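Local structure of L-threonine-O-3-phosphate decarboxylase (Porphyromonas gingivalis, 3FKD) at residues A78-I83 / P97-Y102; Q82-F87 / Y109-C114; S90-A95 / F132-N137; Y116-D121 / N140-L145. The protein probably uses pyridoxal 5'-phosphate to decarboxylate L-threonine O-3-phosphate and has the fold of class I and II aminotransferases. All coordinates share one frame; numbering follows the deposited sequence.

Contact 1 (A78-I83 / P97-Y102); sequences AAFYQI and PSFAEY
Phe80 meets Tyr102 in a T-shaped (edge-to-face) pair, and this aromatic contact carries much of the meeting between helix 75-86 and the start of helix 100-108. The ring centroids lie 5.1 Å apart with planes at 77°, and the edge of Tyr102 is turned toward the face of Phe80. Tyr102 CE1 is the atom that does the touching: it comes down over the rim of the Phe80 ring, 3.7 Å from Phe80 CZ. With CG anti to its own carbonyl carbon, Phe80 sends its ring toward 97-102. There Phe80 CE2 also reaches Phe99 CE2 at 4.1 Å, and the two phenylalanine side chains cross at about a right angle.

Glu101 supplies the polar half of the contact. Tyr81 OH donates a hydrogen bond of 2.8 Å to Glu101 OE1, meeting the oxygen nearly along its C-O axis. The same oxygen lies in the plane of the phenol ring at its edge, 3.4 Å from Tyr81 CE2, while ring and carboxylate planes stand 37° apart. The bend of the glutamate chain at chi2 (-64°) brings the carboxylate round to the phenol. Its other oxygen, OE2, is close to Asp104 OD2, a like-charge approach that might raise the proton affinity of the pair.

Thr224, Pro225 and Trp226 of the second subunit pack on Tyr81, Glu101 and Phe99, respectively. Tyr102 OH is bonded to Asp166 OD2 at the end of strand 162-166. Phe80 and Tyr102 both rest on Trp134 of strand 132-136, and Phe80 also on Val192 of strand 189-194, so the two helices pack against the large sheet.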
# COMPACT_ATOMS: atom_id res chain seq x y z
N ALA A 78 -2.23 -5.27 -4.91
CA ALA A 78 -2.50 -5.63 -3.51
C ALA A 78 -3.66 -6.60 -3.37
O ALA A 78 -3.54 -7.61 -2.66
CB ALA A 78 -2.71 -4.37 -2.61
N ALA A 79 -4.78 -6.29 -4.03
CA ALA A 79 -5.95 -7.17 -4.04
C ALA A 79 -5.66 -8.62 -4.46
O ALA A 79 -6.30 -9.52 -3.97
CB ALA A 79 -7.05 -6.59 -4.90
N PHE A 80 -4.71 -8.84 -5.39
CA PHE A 80 -4.44 -10.19 -5.91
C PHE A 80 -3.77 -11.03 -4.83
O PHE A 80 -4.09 -12.20 -4.65
CB PHE A 80 -3.54 -10.14 -7.16
CG PHE A 80 -4.16 -9.46 -8.30
CD1 PHE A 80 -5.46 -9.78 -8.69
CD2 PHE A 80 -3.48 -8.49 -9.00
CE1 PHE A 80 -6.04 -9.15 -9.73
CE2 PHE A 80 -4.05 -7.86 -10.06
CZ PHE A 80 -5.33 -8.18 -10.42
N TYR A 81 -2.84 -10.38 -4.14
CA TYR A 81 -2.15 -10.90 -3.00
C TYR A 81 -3.08 -11.12 -1.78
O TYR A 81 -2.99 -12.14 -1.09
CB TYR A 81 -1.06 -9.90 -2.66
CG TYR A 81 0.15 -10.04 -3.53
CD1 TYR A 81 1.17 -10.95 -3.21
CD2 TYR A 81 0.27 -9.32 -4.70
CE1 TYR A 81 2.28 -11.09 -4.01
CE2 TYR A 81 1.39 -9.44 -5.49
CZ TYR A 81 2.39 -10.33 -5.13
OH TYR A 81 3.49 -10.46 -5.94
N GLN A 82 -3.96 -10.16 -1.49
CA GLN A 82 -4.85 -10.39 -0.38
C GLN A 82 -5.79 -11.57 -0.62
O GLN A 82 -6.21 -12.24 0.33
CB GLN A 82 -5.64 -9.13 -0.01
CG GLN A 82 -5.77 -8.95 1.51
CD GLN A 82 -6.89 -8.00 1.91
OE1 GLN A 82 -6.92 -6.84 1.50
NE2 GLN A 82 -7.82 -8.50 2.71
N ILE A 83 -6.14 -11.81 -1.89
CA ILE A 83 -7.03 -12.92 -2.27
C ILE A 83 -6.30 -14.27 -2.16
O ILE A 83 -6.80 -15.21 -1.56
CB ILE A 83 -7.56 -12.73 -3.72
CG1 ILE A 83 -8.55 -11.55 -3.82
CG2 ILE A 83 -8.19 -14.01 -4.25
CD1 ILE A 83 -9.10 -11.37 -5.24
N PRO A 97 0.07 -16.27 -21.72
CA PRO A 97 0.71 -15.32 -20.81
C PRO A 97 -0.33 -14.46 -20.09
O PRO A 97 -1.50 -14.38 -20.55
CB PRO A 97 1.57 -14.46 -21.74
CG PRO A 97 1.16 -14.80 -23.15
CD PRO A 97 0.10 -15.85 -23.13
N SER A 98 0.09 -13.82 -19.00
CA SER A 98 -0.77 -12.93 -18.20
C SER A 98 0.07 -12.09 -17.24
O SER A 98 1.25 -12.33 -17.07
CB SER A 98 -1.80 -13.74 -17.43
OG SER A 98 -1.17 -14.80 -16.72
N PHE A 99 -0.55 -11.09 -16.62
CA PHE A 99 0.09 -10.28 -15.58
C PHE A 99 0.81 -11.19 -14.55
O PHE A 99 0.18 -12.02 -13.92
CB PHE A 99 -0.98 -9.39 -14.92
CG PHE A 99 -0.44 -8.32 -14.02
CD1 PHE A 99 0.56 -7.47 -14.46
CD2 PHE A 99 -0.95 -8.14 -12.76
CE1 PHE A 99 1.05 -6.47 -13.64
CE2 PHE A 99 -0.45 -7.15 -11.93
CZ PHE A 99 0.54 -6.33 -12.37
N ALA A 100 2.11 -11.00 -14.37
CA ALA A 100 2.95 -11.95 -13.62
C ALA A 100 2.53 -12.02 -12.15
O ALA A 100 2.91 -12.93 -11.38
CB ALA A 100 4.43 -11.56 -13.73
N GLU A 101 1.73 -11.03 -11.78
CA GLU A 101 1.30 -10.88 -10.41
C GLU A 101 0.24 -11.88 -9.95
O GLU A 101 0.13 -12.12 -8.75
CB GLU A 101 0.90 -9.43 -10.15
CG GLU A 101 2.06 -8.45 -10.46
CD GLU A 101 3.25 -8.65 -9.54
OE1 GLU A 101 3.05 -9.09 -8.38
OE2 GLU A 101 4.38 -8.37 -9.99
N TYR A 102 -0.54 -12.46 -10.85
CA TYR A 102 -1.41 -13.55 -10.43
C TYR A 102 -0.54 -14.69 -9.95
O TYR A 102 -0.75 -15.25 -8.86
CB TYR A 102 -2.38 -14.04 -11.50
CG TYR A 102 -3.00 -12.97 -12.36
CD1 TYR A 102 -3.34 -11.71 -11.82
CD2 TYR A 102 -3.27 -13.21 -13.72
CE1 TYR A 102 -3.92 -10.72 -12.63
CE2 TYR A 102 -3.83 -12.24 -14.53
CZ TYR A 102 -4.16 -10.98 -13.99
OH TYR A 102 -4.72 -10.02 -14.80

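Contact 2 (Q82-F87 / Y109-C114); sequences QIAQAF and YEHEVC
The end of helix 75-86 packs here on the Schellman motif that closes helix 100-108, where Glu110, with positive phi, is the C-prime residue and the chain turns toward strand 112-117. Tyr109, the first residue to leave helical geometry, lays its ring against Gln85 in a CH-pi contact: Gln85 CB stands 3.7 Å from the ring centroid and 13° off the ring normal. The amide of Gln85 runs on toward the phenol end, its plane 26° from that of the ring, because CG is anti to the backbone N (chi1 -160°) and the chain beyond it is extended. A water bridges the two ends, giving a hydrogen to Gln85 OE1 at 3.0 Å and lying 2.9 Å from Tyr109 OH.

This pair belongs to the dimer interface. Gln85 NE2 bonds to Tyr109 OH of the second subunit, and Tyr109 OH to Gln85 NE2 of that subunit, a reciprocal exchange. Ala84 CB adds an apolar contact, 3.8 Å from Tyr109 CD1.

The His111 ring turns its CE1 corner to carbonyls at the C-terminal end of helix 75-86: His111 CE1 is 3.1 Å from Ala84 O, which lies at the ring edge in its plane, and also 3.1 Å from Phe87 O.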
# COMPACT_ATOMS: atom_id res chain seq x y z
N GLN A 82 -3.96 -10.16 -1.49
CA GLN A 82 -4.85 -10.39 -0.38
C GLN A 82 -5.79 -11.57 -0.62
O GLN A 82 -6.21 -12.24 0.33
CB GLN A 82 -5.64 -9.13 -0.01
CG GLN A 82 -5.77 -8.95 1.51
CD GLN A 82 -6.89 -8.00 1.91
OE1 GLN A 82 -6.92 -6.84 1.50
NE2 GLN A 82 -7.82 -8.50 2.71
N ILE A 83 -6.14 -11.81 -1.89
CA ILE A 83 -7.03 -12.92 -2.27
C ILE A 83 -6.30 -14.27 -2.16
O ILE A 83 -6.80 -15.21 -1.56
CB ILE A 83 -7.56 -12.73 -3.72
CG1 ILE A 83 -8.55 -11.55 -3.82
CG2 ILE A 83 -8.19 -14.01 -4.25
CD1 ILE A 83 -9.10 -11.37 -5.24
N ALA A 84 -5.11 -14.33 -2.77
CA ALA A 84 -4.17 -15.44 -2.61
C ALA A 84 -3.99 -15.80 -1.16
O ALA A 84 -4.13 -16.96 -0.80
CB ALA A 84 -2.84 -15.09 -3.22
N GLN A 85 -3.70 -14.79 -0.32
CA GLN A 85 -3.53 -14.96 1.12
C GLN A 85 -4.71 -15.65 1.80
O GLN A 85 -4.54 -16.70 2.49
CB GLN A 85 -3.20 -13.64 1.83
CG GLN A 85 -2.55 -13.81 3.19
CD GLN A 85 -2.33 -12.49 3.96
OE1 GLN A 85 -2.69 -11.41 3.48
NE2 GLN A 85 -1.76 -12.59 5.15
N ALA A 86 -5.90 -15.07 1.60
CA ALA A 86 -7.11 -15.61 2.22
C ALA A 86 -7.35 -17.10 1.88
O ALA A 86 -8.13 -17.77 2.55
CB ALA A 86 -8.32 -14.77 1.83
N PHE A 87 -6.69 -17.60 0.82
CA PHE A 87 -6.93 -18.97 0.35
C PHE A 87 -5.64 -19.77 0.12
O PHE A 87 -5.54 -20.54 -0.85
CB PHE A 87 -7.85 -18.95 -0.89
CG PHE A 87 -9.22 -18.41 -0.59
CD1 PHE A 87 -9.45 -17.06 -0.58
CD2 PHE A 87 -10.25 -19.26 -0.24
CE1 PHE A 87 -10.68 -16.56 -0.26
CE2 PHE A 87 -11.50 -18.76 0.09
CZ PHE A 87 -11.71 -17.41 0.07
N TYR A 109 1.69 -17.44 -1.59
CA TYR A 109 0.81 -18.11 -0.64
C TYR A 109 0.63 -19.62 -0.89
O TYR A 109 -0.32 -20.24 -0.42
CB TYR A 109 -0.50 -17.32 -0.45
CG TYR A 109 -0.19 -15.99 0.17
CD1 TYR A 109 -0.01 -14.85 -0.63
CD2 TYR A 109 0.01 -15.86 1.53
CE1 TYR A 109 0.32 -13.65 -0.08
CE2 TYR A 109 0.34 -14.64 2.11
CZ TYR A 109 0.48 -13.53 1.29
OH TYR A 109 0.80 -12.31 1.83
N GLU A 110 1.62 -20.19 -1.57
CA GLU A 110 1.73 -21.64 -1.81
C GLU A 110 0.45 -22.32 -2.35
O GLU A 110 0.01 -23.35 -1.84
CB GLU A 110 2.28 -22.35 -0.57
CG GLU A 110 3.76 -22.06 -0.30
CD GLU A 110 4.13 -22.10 1.21
OE1 GLU A 110 3.24 -22.40 2.06
OE2 GLU A 110 5.32 -21.83 1.54
N HIS A 111 -0.13 -21.69 -3.37
CA HIS A 111 -1.15 -22.28 -4.23
C HIS A 111 -0.46 -23.32 -5.11
O HIS A 111 0.70 -23.15 -5.49
CB HIS A 111 -1.76 -21.18 -5.13
CG HIS A 111 -2.88 -20.39 -4.50
ND1 HIS A 111 -2.71 -19.63 -3.36
CD2 HIS A 111 -4.17 -20.23 -4.87
CE1 HIS A 111 -3.86 -19.05 -3.05
NE2 HIS A 111 -4.76 -19.39 -3.95
N GLU A 112 -1.15 -24.40 -5.45
CA GLU A 112 -0.67 -25.27 -6.53
C GLU A 112 -1.15 -24.68 -7.85
O GLU A 112 -2.35 -24.60 -8.10
CB GLU A 112 -1.15 -26.70 -6.36
CG GLU A 112 -0.79 -27.32 -5.00
CD GLU A 112 -1.18 -28.79 -4.87
OE1 GLU A 112 -1.84 -29.14 -3.85
OE2 GLU A 112 -0.81 -29.58 -5.78
N VAL A 113 -0.21 -24.27 -8.69
CA VAL A 113 -0.51 -23.52 -9.89
C VAL A 113 -0.47 -24.31 -11.24
O VAL A 113 0.57 -24.78 -11.67
CB VAL A 113 0.35 -22.21 -9.97
CG1 VAL A 113 0.02 -21.41 -11.22
CG2 VAL A 113 0.09 -21.35 -8.75
N CYS A 114 -1.63 -24.42 -11.87
CA CYS A 114 -1.78 -24.98 -13.21
C CYS A 114 -1.80 -23.93 -14.32
O CYS A 114 -2.58 -22.96 -14.27
CB CYS A 114 -3.09 -25.74 -13.30
SG CYS A 114 -3.20 -27.17 -12.28
O HOH W 1 -1.04 -10.13 1.32

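Contact 3 (S90-A95 / F132-N137); sequences SRSLIA and FCWLCN
Strands 91-96 and 132-136 are parallel neighbours in the seven-stranded mixed sheet of the large domain; the axes of segments 91-95 and 132-136 are 22° apart, and three backbone bonds hold them in register. Phe132 N gives its hydrogen to Arg91 O at 3.0 Å, Leu93 N to Phe132 O at 2.9 Å (N-H...O angle 169°), and Trp134 N to Leu93 O at 3.0 Å. Phe132 O and Leu93 O each take a second, weaker donor in a CA-H...O contact, from Ser92 CA and Cys133 CA respectively. The other edge of 91-96 is satisfied by strand 112-117, with Ser92 bonded to Glu112 and Cys114.

Ser92, Ile94, Phe132 and Trp134 point to one face of the sheet. There the indole N-H of Trp134 finds an acceptor in Ser92 OG, 3.0 Å from Trp134 NE1, a bond to be read with caution because the position of that oxygen is less sure. Ile94 runs beside Trp134, pointing the same way, with Ile94 CG1 against Trp134 CD1, 4.1 Å away. Ser90 OG is bonded to Phe87 O, and with OG anti to the carbonyl carbon (chi1 -60°) it also lies at the edge of the Phe132 ring, 3.2 Å from Phe132 CE2.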
# COMPACT_ATOMS: atom_id res chain seq x y z
N SER A 90 -4.99 -23.09 -1.69
CA SER A 90 -5.76 -23.37 -2.89
C SER A 90 -5.02 -23.83 -4.15
O SER A 90 -3.79 -23.71 -4.26
CB SER A 90 -6.74 -22.21 -3.17
OG SER A 90 -7.65 -22.03 -2.07
N ARG A 91 -5.79 -24.40 -5.07
CA ARG A 91 -5.31 -24.78 -6.40
C ARG A 91 -5.83 -23.76 -7.40
O ARG A 91 -7.03 -23.50 -7.49
CB ARG A 91 -5.75 -26.20 -6.75
CG ARG A 91 -5.17 -27.20 -5.75
CD ARG A 91 -5.67 -28.63 -5.90
NE ARG A 91 -4.97 -29.44 -4.90
CZ ARG A 91 -5.26 -30.71 -4.59
NH1 ARG A 91 -6.25 -31.35 -5.22
NH2 ARG A 91 -4.54 -31.33 -3.66
N SER A 92 -4.89 -23.19 -8.14
CA SER A 92 -5.19 -22.14 -9.10
C SER A 92 -4.80 -22.50 -10.52
O SER A 92 -3.67 -22.93 -10.78
CB SER A 92 -4.51 -20.83 -8.67
OG SER A 92 -5.17 -20.32 -7.54
N LEU A 93 -5.76 -22.32 -11.42
CA LEU A 93 -5.60 -22.38 -12.86
C LEU A 93 -5.34 -20.97 -13.36
O LEU A 93 -6.17 -20.09 -13.19
CB LEU A 93 -6.88 -22.93 -13.51
CG LEU A 93 -6.88 -23.30 -15.02
CD1 LEU A 93 -5.75 -24.26 -15.36
CD2 LEU A 93 -8.21 -23.86 -15.48
N ILE A 94 -4.19 -20.75 -13.97
CA ILE A 94 -3.87 -19.44 -14.50
C ILE A 94 -3.62 -19.49 -16.04
O ILE A 94 -2.77 -20.23 -16.51
CB ILE A 94 -2.64 -18.88 -13.78
CG1 ILE A 94 -2.87 -18.81 -12.26
CG2 ILE A 94 -2.27 -17.55 -14.35
CD1 ILE A 94 -1.65 -18.37 -11.45
N ALA A 95 -4.37 -18.72 -16.81
CA ALA A 95 -4.07 -18.61 -18.23
C ALA A 95 -2.79 -17.80 -18.45
O ALA A 95 -2.54 -16.85 -17.75
CB ALA A 95 -5.23 -17.99 -18.97
N PHE A 132 -9.58 -21.90 -7.86
CA PHE A 132 -9.57 -20.60 -8.47
C PHE A 132 -9.10 -20.68 -9.89
O PHE A 132 -8.24 -21.50 -10.23
CB PHE A 132 -8.67 -19.65 -7.69
CG PHE A 132 -9.17 -19.37 -6.31
CD1 PHE A 132 -10.14 -18.41 -6.09
CD2 PHE A 132 -8.69 -20.09 -5.23
CE1 PHE A 132 -10.61 -18.17 -4.83
CE2 PHE A 132 -9.15 -19.86 -3.96
CZ PHE A 132 -10.11 -18.90 -3.75
N CYS A 133 -9.70 -19.83 -10.71
CA CYS A 133 -9.27 -19.58 -12.06
C CYS A 133 -9.10 -18.07 -12.26
O CYS A 133 -10.01 -17.28 -11.99
CB CYS A 133 -10.29 -20.14 -13.04
SG CYS A 133 -9.82 -19.85 -14.74
N TRP A 134 -7.93 -17.68 -12.77
CA TRP A 134 -7.53 -16.28 -12.86
C TRP A 134 -7.52 -15.76 -14.31
O TRP A 134 -6.67 -16.12 -15.13
CB TRP A 134 -6.16 -16.10 -12.20
CG TRP A 134 -6.08 -16.50 -10.70
CD1 TRP A 134 -6.23 -17.76 -10.16
CD2 TRP A 134 -5.81 -15.63 -9.59
NE1 TRP A 134 -6.08 -17.71 -8.79
CE2 TRP A 134 -5.79 -16.43 -8.42
CE3 TRP A 134 -5.55 -14.26 -9.48
CZ2 TRP A 134 -5.56 -15.91 -7.16
CZ3 TRP A 134 -5.32 -13.72 -8.22
CH2 TRP A 134 -5.32 -14.56 -7.06
N LEU A 135 -8.48 -14.90 -14.63
CA LEU A 135 -8.57 -14.37 -15.98
C LEU A 135 -8.49 -12.87 -16.01
O LEU A 135 -8.67 -12.18 -15.00
CB LEU A 135 -9.86 -14.83 -16.65
CG LEU A 135 -9.94 -16.35 -16.58
CD1 LEU A 135 -11.35 -16.84 -16.81
CD2 LEU A 135 -8.94 -16.97 -17.56
N CYS A 136 -8.18 -12.34 -17.17
CA CYS A 136 -8.17 -10.91 -17.33
C CYS A 136 -8.69 -10.66 -18.72
O CYS A 136 -8.23 -11.25 -19.68
CB CYS A 136 -6.77 -10.34 -17.08
SG CYS A 136 -6.54 -8.61 -17.47
N ASN A 137 -9.68 -9.80 -18.81
CA ASN A 137 -10.40 -9.63 -20.05
C ASN A 137 -10.68 -8.15 -20.30
O ASN A 137 -11.40 -7.53 -19.51
CB ASN A 137 -11.70 -10.45 -19.96
CG ASN A 137 -12.51 -10.38 -21.22
OD1 ASN A 137 -11.95 -10.47 -22.29
ND2 ASN A 137 -13.81 -10.20 -21.12

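Contact 4 (Y116-D121 / N140-L145); sequences YPSNED and NPDGRL
Ser118 and Arg144 meet where a type I beta turn, Pro117 to Glu120, follows strand 112-117 and faces the loop between strand 132-136 and helix 148-157. The guanidinium of Arg144 presents one face to the serine, with Ser118 CB lying over it, 3.2 Å from Arg144 NH1. That same nitrogen donates to the backbone oxygen Ser118 O at 2.8 Å, but the N-H...O angle of 126° makes this a weak bond. The arginine chain leaves with CG anti to its backbone N and then bends at chi2 and chi3, which folds the guanidinium back over the turn.

Asn119 slides past Arg144 in the opposite direction. Asn119 OD1 lies 3.3 Å from Arg144 CG, touching the aliphatic part of the chain, and amide and guanidinium planes are 64° apart. Asn119 and Asp142 approach each other from opposite directions, with amide and carboxylate planes 45° apart.

Ser118 OG, placed between its backbone N and carbonyl carbon, lies between two acceptors: the backbone O of Ile96, the last residue of strand 91-96, and Asp142 OD2. Its one hydrogen can serve one of them fully or be shared. Ser118 OG is modelled 2.4 Å from Asp142 OD2, too short to be trusted in detail. Asp142 is packed on Leu281, and Gly143 is bonded through its backbone to Gly276, so the loop also touches the five-stranded sheet through strand 279-284. A water links the two side chains beside the serine: it accepts from Asn119 ND2 at 3.2 Å and donates to Asp142 OD2 at 2.8 Å.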
# COMPACT_ATOMS: atom_id res chain seq x y z
N TYR A 116 -2.31 -22.69 -18.46
CA TYR A 116 -3.24 -22.93 -19.54
C TYR A 116 -3.18 -21.76 -20.53
O TYR A 116 -3.18 -20.59 -20.14
CB TYR A 116 -4.65 -23.12 -19.00
CG TYR A 116 -5.55 -23.68 -20.06
CD1 TYR A 116 -6.26 -22.84 -20.91
CD2 TYR A 116 -5.64 -25.06 -20.26
CE1 TYR A 116 -7.06 -23.36 -21.93
CE2 TYR A 116 -6.43 -25.60 -21.26
CZ TYR A 116 -7.15 -24.74 -22.09
OH TYR A 116 -7.94 -25.25 -23.08
N PRO A 117 -3.14 -22.08 -21.83
CA PRO A 117 -2.92 -21.10 -22.90
C PRO A 117 -4.12 -20.17 -23.12
O PRO A 117 -5.22 -20.64 -23.38
CB PRO A 117 -2.71 -21.98 -24.14
CG PRO A 117 -2.57 -23.38 -23.66
CD PRO A 117 -3.33 -23.44 -22.36
N SER A 118 -3.90 -18.86 -23.02
CA SER A 118 -5.00 -17.91 -23.20
C SER A 118 -5.61 -17.95 -24.61
O SER A 118 -6.80 -17.62 -24.79
CB SER A 118 -4.58 -16.48 -22.82
OG SER A 118 -3.41 -16.08 -23.51
N ASN A 119 -4.85 -18.35 -25.62
CA ASN A 119 -5.49 -18.37 -26.94
C ASN A 119 -5.94 -19.74 -27.41
O ASN A 119 -5.96 -20.06 -28.59
CB ASN A 119 -4.72 -17.57 -27.98
CG ASN A 119 -5.10 -16.08 -27.93
OD1 ASN A 119 -6.29 -15.73 -28.05
ND2 ASN A 119 -4.10 -15.22 -27.74
N GLU A 120 -6.30 -20.54 -26.42
CA GLU A 120 -6.99 -21.79 -26.63
C GLU A 120 -8.17 -21.62 -25.69
O GLU A 120 -8.15 -20.74 -24.82
CB GLU A 120 -6.05 -22.94 -26.32
CG GLU A 120 -4.65 -22.62 -26.94
CD GLU A 120 -3.72 -23.83 -27.09
OE1 GLU A 120 -4.13 -24.95 -26.67
OE2 GLU A 120 -2.58 -23.64 -27.61
N ASP A 121 -9.24 -22.36 -25.91
CA ASP A 121 -10.49 -21.99 -25.28
C ASP A 121 -10.45 -22.44 -23.84
O ASP A 121 -10.40 -23.64 -23.56
CB ASP A 121 -11.66 -22.63 -26.00
CG ASP A 121 -13.00 -22.28 -25.38
OD1 ASP A 121 -13.02 -21.46 -24.44
OD2 ASP A 121 -14.02 -22.83 -25.84
N ASN A 140 -3.82 -8.86 -20.63
CA ASN A 140 -2.45 -8.35 -20.71
C ASN A 140 -1.53 -9.58 -20.77
O ASN A 140 -1.56 -10.38 -19.87
CB ASN A 140 -2.21 -7.56 -19.40
CG ASN A 140 -0.76 -7.17 -19.15
OD1 ASN A 140 0.04 -7.00 -20.07
ND2 ASN A 140 -0.42 -6.99 -17.88
N PRO A 141 -0.69 -9.73 -21.82
CA PRO A 141 -0.28 -8.78 -22.86
C PRO A 141 -0.97 -9.04 -24.21
O PRO A 141 -0.80 -8.24 -25.11
CB PRO A 141 1.21 -9.12 -23.01
CG PRO A 141 1.38 -10.55 -22.46
CD PRO A 141 0.01 -11.01 -22.05
N ASP A 142 -1.70 -10.14 -24.29
CA ASP A 142 -2.32 -10.72 -25.49
C ASP A 142 -3.39 -9.90 -26.15
O ASP A 142 -3.56 -9.93 -27.36
CB ASP A 142 -3.09 -11.97 -25.04
CG ASP A 142 -2.39 -13.18 -25.39
OD1 ASP A 142 -1.42 -13.03 -26.14
OD2 ASP A 142 -2.79 -14.26 -24.92
N GLY A 143 -4.21 -9.28 -25.30
CA GLY A 143 -5.44 -8.64 -25.72
C GLY A 143 -6.52 -9.67 -25.96
O GLY A 143 -7.52 -9.37 -26.60
N ARG A 144 -6.32 -10.89 -25.48
CA ARG A 144 -7.32 -11.92 -25.70
C ARG A 144 -8.61 -11.48 -25.05
O ARG A 144 -8.59 -11.00 -23.94
CB ARG A 144 -6.85 -13.26 -25.15
CG ARG A 144 -7.77 -14.42 -25.46
CD ARG A 144 -8.85 -14.66 -24.38
NE ARG A 144 -8.43 -14.33 -23.01
CZ ARG A 144 -7.95 -15.20 -22.12
NH1 ARG A 144 -7.80 -16.49 -22.46
NH2 ARG A 144 -7.61 -14.79 -20.89
N LEU A 145 -9.73 -11.60 -25.74
CA LEU A 145 -10.99 -11.12 -25.19
C LEU A 145 -12.03 -12.20 -25.31
O LEU A 145 -12.29 -12.71 -26.40
CB LEU A 145 -11.45 -9.84 -25.90
CG LEU A 145 -12.68 -9.08 -25.32
CD1 LEU A 145 -12.30 -8.20 -24.17
CD2 LEU A 145 -13.43 -8.20 -26.37
O HOH W 2 -1.23 -15.83 -26.57

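How the contacts relate
Contacts 1, 2 and 3 form a compact group, with centres about 10 Å apart pairwise, while the centre of contact 4 lies about 12 Å from that of contact 3, 16 Å from contact 1 and 21 Å from contact 2. Contacts 1 and 2 both start on helix 75-86 and share Gln82 and Ile83; contact 3 alternates with the other three along the chain, and contact 4 opens after contacts 1 and 2 have closed. Strands 91-96, 112-117 and 132-136 belong to one sheet, which contacts 2, 3 and 4 all reach, and contact 3 joins contact 1 through Trp134. Contacts 1 and 2 also touch the second subunit, so sheet packing and dimer interface are joined through the same helices.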